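Local coordinates for protein nigritoxine (Vibrio nigripulchritudo, PDB 5M41) that acts as a bacterial toxin against crustaceans and insects, at residues A[44-56]-A[99-111]. Residues are numbered along the deposited sequence; the frame is centred on the assembly and turned at random.
Sequences AIIEVLSQIREER and ILVNLNSPDKPYT
Tyr110 OH gives a weak hydrogen bond to Glu55 OE1, 2.8 Å away, just where helix 34-54 ends. The carboxylate oxygen comes in near the ring plane, with the two flat groups turned 53° against each other; Glu55 is poorly ordered, so the bond is probably not a steady one. The rest of the ring is in van der Waals contact. Ile52 lays CG1 over one face, a CH-pi contact 3.8 Å from the Tyr110 centroid, while the Gln51 amide stands at the ring edge almost perpendicular to it, CD lying 3.7 Å from Tyr110 CE2. With CG set between its backbone N and carbonyl carbon (chi1 62°), Tyr110 sends its ring slantwise across the last turn of the helix, bringing OH near Glu55. Ile52 also meets Ile99 tip to tip, CG2 to CD1 at 3.8 Å. One turn earlier Val48 splits its branches: CG1 lies 4.1 Å from Val101 CG1, and CG2 lies 3.7 Å from Leu103 CD2. Leu103 then reaches Ile45 with CD1, and Pro109 packs its ring against Gln51 NE2. The helix thus packs on one face of a five-stranded antiparallel sheet, near its outermost strand 110-113, over the hairpin of strands 98-102 and 110-113, with helix 62-67 touching Ile45 as well. In the connecting loop, an Asx turn at Asn102 and an ST motif at Ser105 shape the backbone, and Arg209 bonds to the carbonyls of Leu103 and Ser105. Aliphatic branches and one ring face therefore carry the helix-to-sheet join, and its single cross-contact hydrogen bond, weak and at the solvent-exposed end of the helix, probably adds little.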
loop_
_atom_site.group_PDB
_atom_site.type_symbol
_atom_site.label_atom_id
_atom_site.label_comp_id
_atom_site.label_asym_id
_atom_site.label_seq_id
_atom_site.Cartn_x
_atom_site.Cartn_y
_atom_site.Cartn_z
ATOM N N ALA A 44 19.653 8.774 -30.150
ATOM C CA ALA A 44 20.615 9.842 -29.858
ATOM C C ALA A 44 21.167 10.510 -31.136
ATOM O O ALA A 44 21.234 11.750 -31.231
ATOM C CB ALA A 44 21.766 9.326 -28.995
ATOM N N ILE A 45 21.581 9.689 -32.096
ATOM C CA ILE A 45 22.057 10.184 -33.389
ATOM C C ILE A 45 20.970 11.021 -34.073
ATOM O O ILE A 45 21.231 12.156 -34.507
ATOM C CB ILE A 45 22.502 9.045 -34.321
ATOM C CG1 ILE A 45 23.709 8.320 -33.727
ATOM C CG2 ILE A 45 22.920 9.595 -35.690
ATOM C CD1 ILE A 45 23.950 6.956 -34.367
ATOM N N ILE A 46 19.764 10.457 -34.168
ATOM C CA ILE A 46 18.611 11.175 -34.723
ATOM C C ILE A 46 18.440 12.547 -34.064
ATOM O O ILE A 46 18.268 13.548 -34.759
ATOM C CB ILE A 46 17.300 10.374 -34.605
ATOM C CG1 ILE A 46 17.293 9.210 -35.613
ATOM C CG2 ILE A 46 16.111 11.277 -34.912
ATOM C CD1 ILE A 46 16.338 8.068 -35.259
ATOM N N GLU A 47 18.511 12.604 -32.737
ATOM C CA GLU A 47 18.398 13.882 -32.066
ATOM C C GLU A 47 19.462 14.874 -32.548
ATOM O O GLU A 47 19.161 16.048 -32.797
ATOM C CB GLU A 47 18.405 13.723 -30.547
ATOM C CG GLU A 47 18.375 15.015 -29.739
ATOM C CD GLU A 47 17.142 15.891 -29.986
ATOM O OE1 GLU A 47 16.123 15.425 -30.547
ATOM O OE2 GLU A 47 17.196 17.070 -29.604
ATOM N N VAL A 48 20.704 14.420 -32.678
ATOM C CA VAL A 48 21.798 15.325 -33.025
ATOM C C VAL A 48 21.683 15.762 -34.494
ATOM O O VAL A 48 21.886 16.934 -34.811
ATOM C CB VAL A 48 23.186 14.742 -32.650
ATOM C CG1 VAL A 48 24.325 15.619 -33.153
ATOM C CG2 VAL A 48 23.273 14.555 -31.138
ATOM N N LEU A 49 21.322 14.834 -35.377
ATOM C CA LEU A 49 21.023 15.209 -36.753
ATOM C C LEU A 49 19.908 16.264 -36.838
ATOM O O LEU A 49 20.056 17.206 -37.613
ATOM C CB LEU A 49 20.692 14.001 -37.630
ATOM C CG LEU A 49 21.746 12.901 -37.752
ATOM C CD1 LEU A 49 21.191 11.777 -38.608
ATOM C CD2 LEU A 49 23.052 13.426 -38.346
ATOM N N SER A 50 18.826 16.138 -36.051
ATOM C CA SER A 50 17.762 17.160 -36.042
ATOM C C SER A 50 18.319 18.527 -35.665
ATOM O O SER A 50 17.956 19.547 -36.255
ATOM C CB SER A 50 16.626 16.823 -35.070
ATOM O OG SER A 50 16.081 15.554 -35.382
ATOM N N GLN A 51 19.206 18.545 -34.679
ATOM C CA GLN A 51 19.806 19.792 -34.254
ATOM C C GLN A 51 20.710 20.379 -35.349
ATOM O O GLN A 51 20.670 21.588 -35.621
ATOM C CB GLN A 51 20.519 19.636 -32.913
ATOM C CG GLN A 51 21.024 20.959 -32.353
ATOM C CD GLN A 51 21.710 20.823 -31.002
ATOM O OE1 GLN A 51 22.290 21.788 -30.491
ATOM N NE2 GLN A 51 21.659 19.631 -30.424
ATOM N N ILE A 52 21.490 19.519 -36.002
ATOM C CA ILE A 52 22.335 19.952 -37.117
ATOM C C ILE A 52 21.460 20.532 -38.236
ATOM O O ILE A 52 21.765 21.594 -38.788
ATOM C CB ILE A 52 23.217 18.811 -37.680
ATOM C CG1 ILE A 52 24.306 18.415 -36.682
ATOM C CG2 ILE A 52 23.866 19.238 -38.999
ATOM C CD1 ILE A 52 24.946 17.075 -36.979
ATOM N N ARG A 53 20.374 19.832 -38.554
ATOM C CA ARG A 53 19.503 20.233 -39.634
ATOM C C ARG A 53 18.892 21.611 -39.388
ATOM O O ARG A 53 19.029 22.500 -40.229
ATOM C CB ARG A 53 18.418 19.186 -39.879
ATOM C CG ARG A 53 17.558 19.480 -41.099
ATOM C CD ARG A 53 16.913 18.224 -41.660
ATOM N NE ARG A 53 15.933 17.627 -40.747
ATOM C CZ ARG A 53 14.681 18.057 -40.589
ATOM N NH1 ARG A 53 14.237 19.109 -41.276
ATOM N NH2 ARG A 53 13.873 17.436 -39.735
ATOM N N GLU A 54 18.248 21.789 -38.237
ATOM C CA GLU A 54 17.547 23.038 -37.911
ATOM C C GLU A 54 18.486 24.250 -37.845
ATOM O O GLU A 54 18.081 25.377 -38.137
ATOM C CB GLU A 54 16.760 22.898 -36.600
ATOM C CG GLU A 54 17.628 22.847 -35.348
ATOM C CD GLU A 54 16.835 22.842 -34.048
ATOM O OE1 GLU A 54 15.681 23.332 -34.034
ATOM O OE2 GLU A 54 17.377 22.356 -33.028
ATOM N N GLU A 55 19.741 23.995 -37.482
ATOM C CA GLU A 55 20.745 25.031 -37.258
ATOM C C GLU A 55 21.548 25.331 -38.542
ATOM O O GLU A 55 22.547 26.048 -38.511
ATOM C CB GLU A 55 21.643 24.588 -36.093
ATOM C CG GLU A 55 22.464 25.670 -35.418
ATOM C CD GLU A 55 23.926 25.625 -35.826
ATOM O OE1 GLU A 55 24.367 24.593 -36.387
ATOM O OE2 GLU A 55 24.641 26.624 -35.583
ATOM N N ARG A 56 21.080 24.794 -39.668
ATOM C CA ARG A 56 21.751 24.939 -40.958
ATOM C C ARG A 56 20.750 25.295 -42.063
ATOM O O ARG A 56 19.585 24.896 -41.988
ATOM C CB ARG A 56 22.507 23.657 -41.322
ATOM C CG ARG A 56 23.806 23.432 -40.556
ATOM C CD ARG A 56 24.887 22.811 -41.439
ATOM N NE ARG A 56 24.767 21.359 -41.638
ATOM C CZ ARG A 56 24.013 20.762 -42.566
ATOM N NH1 ARG A 56 23.261 21.470 -43.400
ATOM N NH2 ARG A 56 23.998 19.442 -42.656
ATOM N N ILE A 99 31.637 17.318 -40.218
ATOM C CA ILE A 99 31.118 17.514 -38.868
ATOM C C ILE A 99 31.573 16.394 -37.930
ATOM O O ILE A 99 31.369 15.217 -38.228
ATOM C CB ILE A 99 29.574 17.610 -38.879
ATOM C CG1 ILE A 99 29.114 18.858 -39.659
ATOM C CG2 ILE A 99 29.022 17.624 -37.455
ATOM C CD1 ILE A 99 27.613 19.057 -39.665
ATOM N N LEU A 100 32.202 16.791 -36.827
ATOM C CA LEU A 100 32.613 15.899 -35.770
ATOM C C LEU A 100 31.471 15.828 -34.770
ATOM O O LEU A 100 31.035 16.861 -34.273
ATOM C CB LEU A 100 33.869 16.447 -35.070
ATOM C CG LEU A 100 34.268 15.689 -33.804
ATOM C CD1 LEU A 100 34.708 14.261 -34.147
ATOM C CD2 LEU A 100 35.394 16.434 -33.109
ATOM N N VAL A 101 30.978 14.620 -34.505
ATOM C CA VAL A 101 29.906 14.421 -33.519
ATOM C C VAL A 101 30.465 13.793 -32.232
ATOM O O VAL A 101 31.277 12.856 -32.298
ATOM C CB VAL A 101 28.765 13.568 -34.107
ATOM C CG1 VAL A 101 27.676 13.314 -33.054
ATOM C CG2 VAL A 101 28.151 14.279 -35.340
ATOM N N ASN A 102 30.056 14.342 -31.082
ATOM C CA ASN A 102 30.290 13.765 -29.760
ATOM C C ASN A 102 28.932 13.688 -29.073
ATOM O O ASN A 102 28.424 14.675 -28.527
ATOM C CB ASN A 102 31.273 14.617 -28.917
ATOM C CG ASN A 102 31.556 14.012 -27.536
ATOM O OD1 ASN A 102 30.980 12.972 -27.145
ATOM N ND2 ASN A 102 32.423 14.677 -26.768
ATOM N N LEU A 103 28.340 12.501 -29.092
ATOM C CA LEU A 103 26.991 12.351 -28.556
ATOM C C LEU A 103 26.917 12.612 -27.062
ATOM O O LEU A 103 25.826 12.867 -26.533
ATOM C CB LEU A 103 26.422 10.968 -28.885
ATOM C CG LEU A 103 26.323 10.595 -30.360
ATOM C CD1 LEU A 103 25.974 9.120 -30.457
ATOM C CD2 LEU A 103 25.286 11.447 -31.102
ATOM N N ASN A 104 28.059 12.563 -26.376
ATOM C CA ASN A 104 28.073 12.765 -24.917
ATOM C C ASN A 104 28.552 14.154 -24.478
ATOM O O ASN A 104 28.819 14.364 -23.292
ATOM C CB ASN A 104 28.921 11.688 -24.220
ATOM C CG ASN A 104 28.527 11.497 -22.764
ATOM O OD1 ASN A 104 27.343 11.504 -22.451
ATOM N ND2 ASN A 104 29.501 11.341 -21.873
ATOM N N SER A 105 28.695 15.094 -25.415
ATOM C CA SER A 105 29.149 16.438 -25.040
ATOM C C SER A 105 27.981 17.279 -24.552
ATOM O O SER A 105 26.995 17.394 -25.251
ATOM C CB SER A 105 29.801 17.151 -26.218
ATOM O OG SER A 105 30.202 18.476 -25.859
ATOM N N PRO A 106 28.095 17.885 -23.366
ATOM C CA PRO A 106 27.032 18.784 -22.892
ATOM C C PRO A 106 26.716 19.926 -23.880
ATOM O O PRO A 106 25.553 20.241 -24.133
ATOM C CB PRO A 106 27.614 19.380 -21.610
ATOM C CG PRO A 106 28.683 18.430 -21.185
ATOM C CD PRO A 106 29.219 17.776 -22.422
ATOM N N ASP A 107 27.742 20.511 -24.468
ATOM C CA ASP A 107 27.562 21.769 -25.162
ATOM C C ASP A 107 28.023 21.745 -26.624
ATOM O O ASP A 107 27.572 22.550 -27.426
ATOM C CB ASP A 107 28.261 22.875 -24.369
ATOM C CG ASP A 107 29.713 22.552 -24.081
ATOM O OD1 ASP A 107 30.569 23.394 -24.411
ATOM O OD2 ASP A 107 30.016 21.456 -23.541
ATOM N N LYS A 108 28.897 20.800 -26.973
ATOM C CA LYS A 108 29.367 20.652 -28.362
ATOM C C LYS A 108 29.012 19.280 -28.935
ATOM O O LYS A 108 29.930 18.471 -29.247
ATOM C CB LYS A 108 30.892 20.880 -28.438
ATOM C CG LYS A 108 31.357 22.293 -28.119
ATOM C CD LYS A 108 31.835 23.019 -29.379
ATOM C CE LYS A 108 30.682 23.458 -30.289
ATOM N NZ LYS A 108 31.033 23.383 -31.736
ATOM N N PRO A 109 27.694 18.983 -29.080
ATOM C CA PRO A 109 27.371 17.650 -29.615
ATOM C C PRO A 109 27.848 17.491 -31.053
ATOM O O PRO A 109 28.087 16.369 -31.492
ATOM C CB PRO A 109 25.838 17.575 -29.521
ATOM C CG PRO A 109 25.387 18.987 -29.394
ATOM C CD PRO A 109 26.484 19.729 -28.690
ATOM N N TYR A 110 27.999 18.609 -31.773
ATOM C CA TYR A 110 28.555 18.607 -33.135
ATOM C C TYR A 110 29.439 19.836 -33.318
ATOM O O TYR A 110 29.134 20.906 -32.800
ATOM C CB TYR A 110 27.459 18.569 -34.203
ATOM C CG TYR A 110 26.530 19.770 -34.175
ATOM C CD1 TYR A 110 26.739 20.864 -35.014
ATOM C CD2 TYR A 110 25.442 19.808 -33.303
ATOM C CE1 TYR A 110 25.891 21.964 -34.979
ATOM C CE2 TYR A 110 24.589 20.900 -33.258
ATOM C CZ TYR A 110 24.813 21.976 -34.092
ATOM O OH TYR A 110 23.950 23.062 -34.025
ATOM N N THR A 111 30.542 19.656 -34.029
ATOM C CA THR A 111 31.480 20.720 -34.292
ATOM C C THR A 111 31.787 20.711 -35.777
ATOM O O THR A 111 32.060 19.658 -36.358
ATOM C CB THR A 111 32.780 20.491 -33.511
ATOM O OG1 THR A 111 32.447 20.207 -32.157
ATOM C CG2 THR A 111 33.703 21.743 -33.567
#